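Local coordinates for protein putative mandelate racemase/muconate lactonizing enzyme (Bordetella bronchiseptica, PDB 3DDM) that is of unknown function but belongs to the mandelate racemase/muconate lactonizing enzyme family, whose members join an alpha+beta N-terminal domain to a TIM-like barrel, at residues A13-H18 and P79-R84; R38-V43 and N342-L347; T75-L80 and A98-L103; R214-A219 and A247-M252. The protein carries 1 engineered substitution. One frame throughout, in Å; residues are numbered along the deposited sequence.

Contact 1 (A13-H18 and P79-R84); sequences ARVRAH and PLLTAR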
loop_
_atom_site.group_PDB
_atom_site.type_symbol
_atom_site.label_atom_id
_atom_site.label_comp_id
_atom_site.label_asym_id
_atom_site.label_seq_id
_atom_site.Cartn_x
_atom_site.Cartn_y
_atom_site.Cartn_z
ATOM N N ALA A 13 21.363 12.612 11.223
ATOM C CA ALA A 13 22.627 12.394 10.534
ATOM C C ALA A 13 22.755 10.973 10.008
ATOM O O ALA A 13 23.301 10.745 8.928
ATOM C CB ALA A 13 23.777 12.699 11.467
ATOM N N ARG A 14 22.262 10.017 10.785
ATOM C CA ARG A 14 22.318 8.615 10.407
ATOM C C ARG A 14 21.003 7.992 10.830
ATOM O O ARG A 14 20.524 8.246 11.932
ATOM C CB ARG A 14 23.495 7.929 11.107
ATOM C CG ARG A 14 23.572 6.420 10.910
ATOM C CD ARG A 14 24.867 5.851 11.504
ATOM N NE ARG A 14 24.646 4.627 12.278
ATOM C CZ ARG A 14 24.019 4.580 13.456
ATOM N NH1 ARG A 14 23.545 5.691 14.013
ATOM N NH2 ARG A 14 23.853 3.416 14.077
ATOM N N VAL A 15 20.408 7.197 9.947
ATOM C CA VAL A 15 19.129 6.549 10.235
ATOM C C VAL A 15 19.188 5.080 9.837
ATOM O O VAL A 15 19.285 4.756 8.654
ATOM C CB VAL A 15 17.982 7.227 9.458
ATOM C CG1 VAL A 15 16.669 6.543 9.774
ATOM C CG2 VAL A 15 17.917 8.702 9.802
ATOM N N ARG A 16 19.128 4.186 10.817
ATOM C CA ARG A 16 19.194 2.759 10.516
ATOM C C ARG A 16 17.969 1.991 10.980
ATOM O O ARG A 16 17.328 2.351 11.971
ATOM C CB ARG A 16 20.449 2.140 11.143
ATOM C CG ARG A 16 21.722 2.890 10.804
ATOM C CD ARG A 16 22.983 2.120 11.193
ATOM N NE ARG A 16 23.178 0.924 10.372
ATOM C CZ ARG A 16 24.321 0.242 10.293
ATOM N NH1 ARG A 16 25.389 0.636 10.989
ATOM N NH2 ARG A 16 24.396 -0.834 9.513
ATOM N N ALA A 17 17.648 0.929 10.249
ATOM C CA ALA A 17 16.508 0.087 10.576
ATOM C C ALA A 17 17.003 -1.331 10.813
ATOM O O ALA A 17 17.829 -1.834 10.058
ATOM C CB ALA A 17 15.507 0.103 9.439
ATOM N N HIS A 18 16.511 -1.968 11.870
ATOM C CA HIS A 18 16.915 -3.332 12.177
ATOM C C HIS A 18 15.691 -4.214 12.211
ATOM O O HIS A 18 14.690 -3.875 12.845
ATOM C CB HIS A 18 17.622 -3.396 13.528
ATOM C CG HIS A 18 18.675 -2.352 13.698
ATOM N ND1 HIS A 18 18.430 -1.145 14.317
ATOM C CD2 HIS A 18 19.956 -2.302 13.267
ATOM C CE1 HIS A 18 19.513 -0.396 14.261
ATOM N NE2 HIS A 18 20.454 -1.072 13.627
ATOM N N PRO A 79 17.250 9.517 3.512
ATOM C CA PRO A 79 17.814 10.607 2.703
ATOM C C PRO A 79 17.063 11.919 2.897
ATOM O O PRO A 79 17.676 12.981 3.036
ATOM C CB PRO A 79 17.686 10.085 1.282
ATOM C CG PRO A 79 17.824 8.596 1.459
ATOM C CD PRO A 79 16.965 8.339 2.672
ATOM N N LEU A 80 15.736 11.860 2.899
ATOM C CA LEU A 80 14.955 13.073 3.104
ATOM C C LEU A 80 15.330 13.657 4.464
ATOM O O LEU A 80 15.669 14.835 4.598
ATOM C CB LEU A 80 13.458 12.756 3.088
ATOM C CG LEU A 80 12.818 12.392 1.752
ATOM C CD1 LEU A 80 11.361 12.059 1.974
ATOM C CD2 LEU A 80 12.952 13.554 0.784
ATOM N N LEU A 81 15.279 12.799 5.470
ATOM C CA LEU A 81 15.577 13.165 6.846
ATOM C C LEU A 81 16.980 13.747 7.089
ATOM O O LEU A 81 17.126 14.737 7.810
ATOM C CB LEU A 81 15.362 11.930 7.720
ATOM C CG LEU A 81 14.697 12.063 9.084
ATOM C CD1 LEU A 81 13.389 12.854 8.974
ATOM C CD2 LEU A 81 14.457 10.651 9.633
ATOM N N THR A 82 18.005 13.148 6.491
ATOM C CA THR A 82 19.372 13.617 6.702
ATOM C C THR A 82 19.906 14.665 5.714
ATOM O O THR A 82 21.107 14.742 5.488
ATOM C CB THR A 82 20.365 12.429 6.716
ATOM O OG1 THR A 82 20.437 11.837 5.412
ATOM C CG2 THR A 82 19.921 11.385 7.718
ATOM N N ALA A 83 19.035 15.485 5.139
ATOM C CA ALA A 83 19.491 16.492 4.184
ATOM C C ALA A 83 19.210 17.919 4.652
ATOM O O ALA A 83 19.609 18.894 4.004
ATOM C CB ALA A 83 18.844 16.249 2.830
ATOM N N ARG A 84 18.525 18.042 5.781
ATOM C CA ARG A 84 18.203 19.351 6.327
ATOM C C ARG A 84 17.956 19.243 7.821
ATOM O O ARG A 84 18.049 18.156 8.401
ATOM C CB ARG A 84 16.957 19.916 5.648
ATOM C CG ARG A 84 15.788 18.966 5.641
ATOM C CD ARG A 84 14.518 19.687 5.265
ATOM N NE ARG A 84 14.150 20.661 6.284
ATOM C CZ ARG A 84 12.984 21.294 6.322
ATOM N NH1 ARG A 84 12.071 21.058 5.387
ATOM N NH2 ARG A 84 12.720 22.144 7.304
#
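Thr82 and Val15 meet where helix 65-81 comes down on strand 14-23, an edge strand of the three-stranded antiparallel sheet in the alpha+beta N-terminal domain. Thr82, the first residue beyond the helical turns, directs its side chain at the strand. Its CB lies 4.0 Å from Ala13 O, and there the side chain divides. A chi1 of 67° turns OG1 back toward the helix to hydrogen-bond Ala78 O, one turn earlier; that bond probably helps to fix the rotation and leaves the methyl for the strand. CG2 reaches Ala13 O at 3.6 Å and Val15 CG2 at 3.9 Å, so one methyl touches both the residue before the strand and the valine on it. Here a classic beta bulge sets Ala13 and Arg14 together opposite Glu46, and Arg14 points away from the helix to form a salt bridge with Glu46. Val15 continues into the interior between sheet and helices, touching Val73 and Ala78 as well. Leu81 stands roughly perpendicular to the valine side chain and also packs on Leu96 of helix 89-98. Val15 sends just one branch across: CG2, which lies 4.0 Å from Leu81 CD2.

Contact 2 (R38-V43 and N342-L347); sequences RPAVLV and NPLRSL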
loop_
_atom_site.group_PDB
_atom_site.type_symbol
_atom_site.label_atom_id
_atom_site.label_comp_id
_atom_site.label_asym_id
_atom_site.label_seq_id
_atom_site.Cartn_x
_atom_site.Cartn_y
_atom_site.Cartn_z
ATOM N N ARG A 38 7.155 -13.930 15.067
ATOM C CA ARG A 38 6.798 -12.560 15.411
ATOM C C ARG A 38 7.868 -11.639 14.839
ATOM O O ARG A 38 9.035 -11.735 15.205
ATOM C CB ARG A 38 6.731 -12.414 16.930
ATOM C CG ARG A 38 5.900 -13.505 17.606
ATOM C CD ARG A 38 4.640 -12.955 18.255
ATOM N NE ARG A 38 3.769 -12.300 17.287
ATOM C CZ ARG A 38 2.880 -11.363 17.601
ATOM N NH1 ARG A 38 2.740 -10.963 18.857
ATOM N NH2 ARG A 38 2.132 -10.818 16.649
ATOM N N PRO A 39 7.484 -10.737 13.922
ATOM C CA PRO A 39 8.427 -9.805 13.301
ATOM C C PRO A 39 8.512 -8.475 14.031
ATOM O O PRO A 39 7.682 -8.168 14.873
ATOM C CB PRO A 39 7.854 -9.643 11.904
ATOM C CG PRO A 39 6.389 -9.583 12.194
ATOM C CD PRO A 39 6.175 -10.676 13.245
ATOM N N ALA A 40 9.520 -7.684 13.696
ATOM C CA ALA A 40 9.695 -6.374 14.308
ATOM C C ALA A 40 10.708 -5.530 13.530
ATOM O O ALA A 40 11.655 -6.057 12.944
ATOM C CB ALA A 40 10.147 -6.528 15.744
ATOM N N VAL A 41 10.487 -4.221 13.501
ATOM C CA VAL A 41 11.411 -3.316 12.826
ATOM C C VAL A 41 11.655 -2.150 13.767
ATOM O O VAL A 41 10.759 -1.343 14.019
ATOM C CB VAL A 41 10.849 -2.774 11.493
ATOM C CG1 VAL A 41 11.834 -1.798 10.880
ATOM C CG2 VAL A 41 10.607 -3.908 10.530
ATOM N N LEU A 42 12.862 -2.085 14.313
ATOM C CA LEU A 42 13.226 -1.010 15.225
ATOM C C LEU A 42 14.065 -0.001 14.451
ATOM O O LEU A 42 14.890 -0.371 13.613
ATOM C CB LEU A 42 14.016 -1.566 16.417
ATOM C CG LEU A 42 13.349 -2.691 17.231
ATOM C CD1 LEU A 42 14.253 -3.088 18.402
ATOM C CD2 LEU A 42 11.984 -2.241 17.742
ATOM N N VAL A 43 13.841 1.280 14.706
ATOM C CA VAL A 43 14.608 2.306 14.011
ATOM C C VAL A 43 15.327 3.196 15.002
ATOM O O VAL A 43 14.806 3.483 16.087
ATOM C CB VAL A 43 13.710 3.171 13.099
ATOM C CG1 VAL A 43 13.296 2.364 11.878
ATOM C CG2 VAL A 43 12.477 3.625 13.863
ATOM N N ASN A 342 5.575 -13.245 23.388
ATOM C CA ASN A 342 6.431 -12.672 22.354
ATOM C C ASN A 342 7.591 -11.947 23.027
ATOM O O ASN A 342 7.435 -10.849 23.559
ATOM C CB ASN A 342 5.638 -11.704 21.463
ATOM C CG ASN A 342 6.492 -11.073 20.338
ATOM O OD1 ASN A 342 5.968 -10.323 19.510
ATOM N ND2 ASN A 342 7.794 -11.368 20.315
ATOM N N PRO A 343 8.775 -12.569 23.015
ATOM C CA PRO A 343 9.970 -11.987 23.625
ATOM C C PRO A 343 10.309 -10.632 23.037
ATOM O O PRO A 343 10.861 -9.778 23.731
ATOM C CB PRO A 343 11.043 -13.029 23.339
ATOM C CG PRO A 343 10.256 -14.319 23.318
ATOM C CD PRO A 343 9.050 -13.925 22.506
ATOM N N LEU A 344 9.979 -10.430 21.761
ATOM C CA LEU A 344 10.262 -9.155 21.113
ATOM C C LEU A 344 9.544 -8.025 21.837
ATOM O O LEU A 344 9.990 -6.871 21.798
ATOM C CB LEU A 344 9.879 -9.196 19.636
ATOM C CG LEU A 344 10.778 -10.101 18.788
ATOM C CD1 LEU A 344 10.479 -9.887 17.311
ATOM C CD2 LEU A 344 12.235 -9.784 19.066
ATOM N N ARG A 345 8.441 -8.363 22.507
ATOM C CA ARG A 345 7.705 -7.379 23.296
ATOM C C ARG A 345 8.221 -7.349 24.739
ATOM O O ARG A 345 8.504 -6.282 25.279
ATOM C CB ARG A 345 6.218 -7.693 23.350
ATOM C CG ARG A 345 5.444 -6.716 24.240
ATOM C CD ARG A 345 4.526 -7.439 25.200
ATOM N NE ARG A 345 3.854 -8.524 24.508
ATOM C CZ ARG A 345 3.448 -9.644 25.090
ATOM N NH1 ARG A 345 3.636 -9.833 26.396
ATOM N NH2 ARG A 345 2.892 -10.588 24.352
ATOM N N SER A 346 8.344 -8.520 25.355
ATOM C CA SER A 346 8.791 -8.622 26.740
ATOM C C SER A 346 10.211 -8.144 27.006
ATOM O O SER A 346 10.486 -7.564 28.060
ATOM C CB SER A 346 8.661 -10.060 27.230
ATOM O OG SER A 346 7.319 -10.499 27.135
ATOM N N LEU A 347 11.113 -8.388 26.066
ATOM C CA LEU A 347 12.493 -7.985 26.252
ATOM C C LEU A 347 12.666 -6.478 26.053
ATOM O O LEU A 347 13.729 -5.930 26.329
ATOM C CB LEU A 347 13.403 -8.770 25.286
ATOM C CG LEU A 347 13.449 -10.305 25.475
ATOM C CD1 LEU A 347 14.125 -10.974 24.304
ATOM C CD2 LEU A 347 14.167 -10.666 26.755
#
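This is a buried contact between domains: Arg38 and Ala40, on strand 37-46 of the N-terminal sheet, pack against Asn342 and Leu344 at the start of the short helix 343-346. That helix follows strand 334-338 of the TIM-like barrel, so the contact belongs to the seam between the two domains typical of the enolase superfamily. The Arg38 side chain passes obliquely across the Asn342 amide. Its CB lies 3.7 Å from Asn342 CG, and its CD comes closer to that atom, at 3.4 Å, so the aliphatic part of the arginine lies against the amide where the two side chains cross. Bends at chi2 (-114°) and chi3 (60°) carry the guanidinium past it, the two planes standing 53° apart. The charged end is committed to the barrel side, where NH1 forms a salt bridge with Asp338; the same aspartate touches Arg345, whose NH2 is 5.5 Å from Arg38 NH1, and its carboxylate probably offsets the two positive charges. Asn342 occupies the N-cap position, and its backbone O accepts from both Arg345 N and Ser346 N, anchoring the first helical turn. From that turn Leu344 extends toward the strand and also packs on Tyr22. A single methyl makes its contact with the alanine: Leu344 CD1 lies 3.7 Å from Ala40 CB.

Contact 3 (T75-L80 and A98-L103); sequences TVLAPL and ARTAVL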
loop_
_atom_site.group_PDB
_atom_site.type_symbol
_atom_site.label_atom_id
_atom_site.label_comp_id
_atom_site.label_asym_id
_atom_site.label_seq_id
_atom_site.Cartn_x
_atom_site.Cartn_y
_atom_site.Cartn_z
ATOM N N THR A 75 16.180 3.516 2.464
ATOM C CA THR A 75 16.344 3.992 1.089
ATOM C C THR A 75 15.489 5.188 0.667
ATOM O O THR A 75 15.827 5.871 -0.295
ATOM C CB THR A 75 16.089 2.863 0.056
ATOM O OG1 THR A 75 14.697 2.529 0.043
ATOM C CG2 THR A 75 16.888 1.618 0.410
ATOM N N VAL A 76 14.398 5.459 1.372
ATOM C CA VAL A 76 13.533 6.569 0.989
ATOM C C VAL A 76 13.386 7.685 2.016
ATOM O O VAL A 76 13.528 8.864 1.687
ATOM C CB VAL A 76 12.133 6.047 0.617
ATOM C CG1 VAL A 76 11.134 7.193 0.524
ATOM C CG2 VAL A 76 12.214 5.292 -0.693
ATOM N N LEU A 77 13.094 7.325 3.258
ATOM C CA LEU A 77 12.913 8.324 4.300
ATOM C C LEU A 77 14.218 8.850 4.884
ATOM O O LEU A 77 14.307 10.022 5.224
ATOM C CB LEU A 77 12.056 7.745 5.421
ATOM C CG LEU A 77 10.707 7.167 5.004
ATOM C CD1 LEU A 77 10.166 6.336 6.144
ATOM C CD2 LEU A 77 9.747 8.276 4.625
ATOM N N ALA A 78 15.227 7.989 5.010
ATOM C CA ALA A 78 16.512 8.402 5.583
ATOM C C ALA A 78 17.116 9.602 4.853
ATOM O O ALA A 78 17.459 10.605 5.482
ATOM C CB ALA A 78 17.492 7.228 5.590
ATOM N N PRO A 79 17.250 9.517 3.512
ATOM C CA PRO A 79 17.814 10.607 2.703
ATOM C C PRO A 79 17.063 11.919 2.897
ATOM O O PRO A 79 17.676 12.981 3.036
ATOM C CB PRO A 79 17.686 10.085 1.282
ATOM C CG PRO A 79 17.824 8.596 1.459
ATOM C CD PRO A 79 16.965 8.339 2.672
ATOM N N LEU A 80 15.736 11.860 2.899
ATOM C CA LEU A 80 14.955 13.073 3.104
ATOM C C LEU A 80 15.330 13.657 4.464
ATOM O O LEU A 80 15.669 14.835 4.598
ATOM C CB LEU A 80 13.458 12.756 3.088
ATOM C CG LEU A 80 12.818 12.392 1.752
ATOM C CD1 LEU A 80 11.361 12.059 1.974
ATOM C CD2 LEU A 80 12.952 13.554 0.784
ATOM N N ALA A 98 4.663 15.054 3.051
ATOM C CA ALA A 98 4.614 15.849 1.827
ATOM C C ALA A 98 5.574 15.367 0.745
ATOM O O ALA A 98 5.220 15.329 -0.435
ATOM C CB ALA A 98 4.896 17.316 2.148
ATOM N N ARG A 99 6.784 15.001 1.147
ATOM C CA ARG A 99 7.784 14.549 0.196
ATOM C C ARG A 99 7.607 13.103 -0.269
ATOM O O ARG A 99 8.408 12.616 -1.065
ATOM C CB ARG A 99 9.191 14.740 0.783
ATOM C CG ARG A 99 9.588 16.201 1.018
ATOM C CD ARG A 99 9.784 16.940 -0.298
ATOM N NE ARG A 99 10.884 16.348 -1.057
ATOM C CZ ARG A 99 12.143 16.783 -1.026
ATOM N NH1 ARG A 99 12.460 17.840 -0.274
ATOM N NH2 ARG A 99 13.089 16.147 -1.729
ATOM N N THR A 100 6.581 12.409 0.224
ATOM C CA THR A 100 6.354 11.025 -0.204
ATOM C C THR A 100 4.923 10.828 -0.667
ATOM O O THR A 100 4.533 9.721 -1.043
ATOM C CB THR A 100 6.633 9.981 0.924
ATOM O OG1 THR A 100 5.718 10.169 2.016
ATOM C CG2 THR A 100 8.053 10.104 1.411
ATOM N N ALA A 101 4.145 11.905 -0.632
ATOM C CA ALA A 101 2.744 11.843 -1.033
ATOM C C ALA A 101 2.572 11.286 -2.444
ATOM O O ALA A 101 1.723 10.432 -2.683
ATOM C CB ALA A 101 2.117 13.218 -0.933
ATOM N N VAL A 102 3.389 11.763 -3.372
ATOM C CA VAL A 102 3.311 11.306 -4.750
ATOM C C VAL A 102 3.809 9.882 -4.920
ATOM O O VAL A 102 3.275 9.126 -5.727
ATOM C CB VAL A 102 4.103 12.236 -5.679
ATOM C CG1 VAL A 102 4.448 11.521 -6.977
ATOM C CG2 VAL A 102 3.275 13.483 -5.958
ATOM N N LEU A 103 4.836 9.515 -4.169
ATOM C CA LEU A 103 5.372 8.166 -4.249
ATOM C C LEU A 103 4.323 7.175 -3.718
ATOM O O LEU A 103 4.256 6.023 -4.160
ATOM C CB LEU A 103 6.657 8.075 -3.427
ATOM C CG LEU A 103 7.251 6.678 -3.281
ATOM C CD1 LEU A 103 7.738 6.191 -4.648
ATOM C CD2 LEU A 103 8.373 6.701 -2.254
#
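The backbones run 8.4 Å apart from Leu77 CA to Thr100 CA and 7.9 Å from Leu80 CA to Arg99 CA, where these side chains meet. One side is the later part of helix 65-81, widened into a pi-type turn at 75-77 and kinked at Pro79; the other is the junction leading from helix 89-98 into helix 101-107. Thr100 holds the N-cap position there, but its OG1 makes no capping bond and instead hydrogen-bonds Leu96 O in the preceding helix. With the hydroxyl so engaged (chi1 64°), CG2 faces helix 65-81, 3.9 Å from Leu80 CD1 and 4.1 Å from Leu77 CD2. Leu77 crosses the threonine at about a right angle and continues onto Ile117 and Leu120 of helix 110-131, so the contact is part of the helical layer of the enolase-type N-terminal domain. Leu80 divides its two methyls along Arg99. CD1 rests 3.6 Å from Arg99 CB, while CD2 lies over one face of the guanidinium, 3.5 Å above the plane and displaced toward its rim; bends at chi2 and chi3 fold the arginine back into this position. Val76 and Leu103 meet tip to tip, CG1 to CD2, at 3.9 Å. Leu103 also packs on Phe61 of the second subunit, and Thr75 touches Cys64 of that same chain.

Contact 4 (R214-A219 and A247-M252); sequences RARQMA and AQAAPM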
loop_
_atom_site.group_PDB
_atom_site.type_symbol
_atom_site.label_atom_id
_atom_site.label_comp_id
_atom_site.label_asym_id
_atom_site.label_seq_id
_atom_site.Cartn_x
_atom_site.Cartn_y
_atom_site.Cartn_z
ATOM N N ARG A 214 -24.931 -8.623 10.036
ATOM C CA ARG A 214 -24.377 -9.566 11.005
ATOM C C ARG A 214 -23.920 -8.831 12.266
ATOM O O ARG A 214 -24.104 -9.319 13.381
ATOM C CB ARG A 214 -23.202 -10.317 10.383
ATOM C CG ARG A 214 -22.715 -11.537 11.149
ATOM C CD ARG A 214 -21.667 -12.249 10.298
ATOM N NE ARG A 214 -20.935 -13.301 10.997
ATOM C CZ ARG A 214 -19.980 -14.038 10.431
ATOM N NH1 ARG A 214 -19.648 -13.833 9.159
ATOM N NH2 ARG A 214 -19.355 -14.978 11.130
ATOM N N ALA A 215 -23.326 -7.657 12.085
ATOM C CA ALA A 215 -22.853 -6.866 13.210
ATOM C C ALA A 215 -24.031 -6.466 14.086
ATOM O O ALA A 215 -23.956 -6.544 15.308
ATOM C CB ALA A 215 -22.134 -5.632 12.711
ATOM N N ARG A 216 -25.116 -6.027 13.454
ATOM C CA ARG A 216 -26.318 -5.628 14.185
ATOM C C ARG A 216 -26.771 -6.820 15.016
ATOM O O ARG A 216 -26.992 -6.709 16.223
ATOM C CB ARG A 216 -27.447 -5.239 13.224
ATOM C CG ARG A 216 -27.314 -3.882 12.556
ATOM C CD ARG A 216 -28.534 -3.603 11.659
ATOM N NE ARG A 216 -29.794 -3.641 12.408
ATOM C CZ ARG A 216 -30.403 -2.580 12.932
ATOM N NH1 ARG A 216 -29.884 -1.366 12.790
ATOM N NH2 ARG A 216 -31.526 -2.731 13.617
ATOM N N GLN A 217 -26.896 -7.961 14.347
ATOM C CA GLN A 217 -27.315 -9.200 14.987
ATOM C C GLN A 217 -26.403 -9.576 16.154
ATOM O O GLN A 217 -26.878 -9.811 17.264
ATOM C CB GLN A 217 -27.316 -10.328 13.962
ATOM C CG GLN A 217 -27.692 -11.668 14.524
ATOM C CD GLN A 217 -27.240 -12.801 13.623
ATOM O OE1 GLN A 217 -27.685 -12.921 12.476
ATOM N NE2 GLN A 217 -26.337 -13.636 14.138
ATOM N N MET A 218 -25.094 -9.633 15.906
ATOM C CA MET A 218 -24.146 -9.994 16.957
ATOM C C MET A 218 -24.051 -8.956 18.073
ATOM O O MET A 218 -24.015 -9.312 19.249
ATOM C CB MET A 218 -22.757 -10.240 16.368
ATOM C CG MET A 218 -22.615 -11.542 15.606
ATOM S SD MET A 218 -22.947 -13.022 16.586
ATOM C CE MET A 218 -21.573 -12.974 17.753
ATOM N N ALA A 219 -24.011 -7.675 17.716
ATOM C CA ALA A 219 -23.919 -6.632 18.732
ATOM C C ALA A 219 -25.070 -6.772 19.721
ATOM O O ALA A 219 -24.956 -6.394 20.883
ATOM C CB ALA A 219 -23.948 -5.267 18.083
ATOM N N ALA A 247 -23.960 1.810 15.057
ATOM C CA ALA A 247 -23.749 2.496 16.320
ATOM C C ALA A 247 -25.048 2.651 17.099
ATOM O O ALA A 247 -25.072 2.456 18.308
ATOM C CB ALA A 247 -23.110 3.853 16.070
ATOM N N GLN A 248 -26.132 2.984 16.402
ATOM C CA GLN A 248 -27.429 3.165 17.046
ATOM C C GLN A 248 -28.036 1.844 17.507
ATOM O O GLN A 248 -28.668 1.772 18.562
ATOM C CB GLN A 248 -28.420 3.830 16.092
ATOM C CG GLN A 248 -27.947 5.106 15.436
ATOM C CD GLN A 248 -29.026 5.713 14.555
ATOM O OE1 GLN A 248 -29.779 4.989 13.887
ATOM N NE2 GLN A 248 -29.105 7.046 14.540
ATOM N N ALA A 249 -27.854 0.803 16.709
ATOM C CA ALA A 249 -28.401 -0.503 17.035
ATOM C C ALA A 249 -27.602 -1.252 18.094
ATOM O O ALA A 249 -28.129 -2.149 18.750
ATOM C CB ALA A 249 -28.497 -1.354 15.771
ATOM N N ALA A 250 -26.334 -0.898 18.266
ATOM C CA ALA A 250 -25.506 -1.592 19.241
ATOM C C ALA A 250 -25.754 -1.137 20.674
ATOM O O ALA A 250 -25.910 0.053 20.950
ATOM C CB ALA A 250 -24.042 -1.430 18.887
ATOM N N PRO A 251 -25.799 -2.093 21.611
ATOM C CA PRO A 251 -26.025 -1.829 23.034
ATOM C C PRO A 251 -24.762 -1.249 23.648
ATOM O O PRO A 251 -24.818 -0.517 24.635
ATOM C CB PRO A 251 -26.323 -3.208 23.614
ATOM C CG PRO A 251 -26.592 -4.087 22.405
ATOM C CD PRO A 251 -25.684 -3.538 21.360
ATOM N N MET A 252 -23.618 -1.599 23.064
ATOM C CA MET A 252 -22.336 -1.121 23.556
ATOM C C MET A 252 -21.713 -0.166 22.556
ATOM O O MET A 252 -22.119 -0.116 21.393
ATOM C CB MET A 252 -21.380 -2.300 23.791
ATOM C CG MET A 252 -20.749 -2.908 22.522
ATOM S SD MET A 252 -21.894 -3.703 21.372
ATOM C CE MET A 252 -22.264 -5.200 22.259
#
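Arg216 lays one face of its guanidinium over the methyl of Ala249, joining two neighbouring helices, 212-222 and 240-249, on the outside of the TIM-like barrel. Ala249 CB sits 3.2 Å from the guanidinium plane, displaced toward the rim, with Arg216 NH1 its nearest atom at 3.3 Å. The side chain leaves its helix at a slant to 247-252, and a bend at chi3 (58°) lets the guanidinium reach over Ala249. NH1 also forms a salt bridge with Glu245, one turn before Ala249, which probably helps to fix the orientation of the group. Ala219, one turn further along its helix, directs its CB toward the chain leaving helix 240-249 and receives three residues in succession. Ala250 meets it methyl to methyl, CB to CB, at 3.9 Å, and Pro251 presents CD to the same methyl at 4.1 Å. Met252, bent at chi2 and chi3, curls its thioether back toward the helix as the chain approaches strand 254-256. Ala219 and Met252 both touch Leu230 of strand 229-231, so helix 212-222 and the loop after helix 240-249 share a partner in the barrel wall. Met252 SD stands 4.2 Å from Ala219 CB.

Contacts 1 and 3 are close neighbours, their centres about 11 Å apart: both use helix 65-81 and share Pro79 and Leu80, so this helix is packed on the sheet through one contact and on the following helices through the other. Contact 2 lies about 22 Å from contact 1, centre to centre, but strands 14-23 and 37-46 are partners in one sheet, and His18 N probably hydrogen-bonds Leu42 O. Contact 4 is remote, about 47 Å from contact 1 between centres, within the barrel domain. Along the chain, contacts 1 and 2 alternate segments, and contacts 3 and 4 nest in the long loop closed by contact 2, the one contact of the four that bridges the two domains.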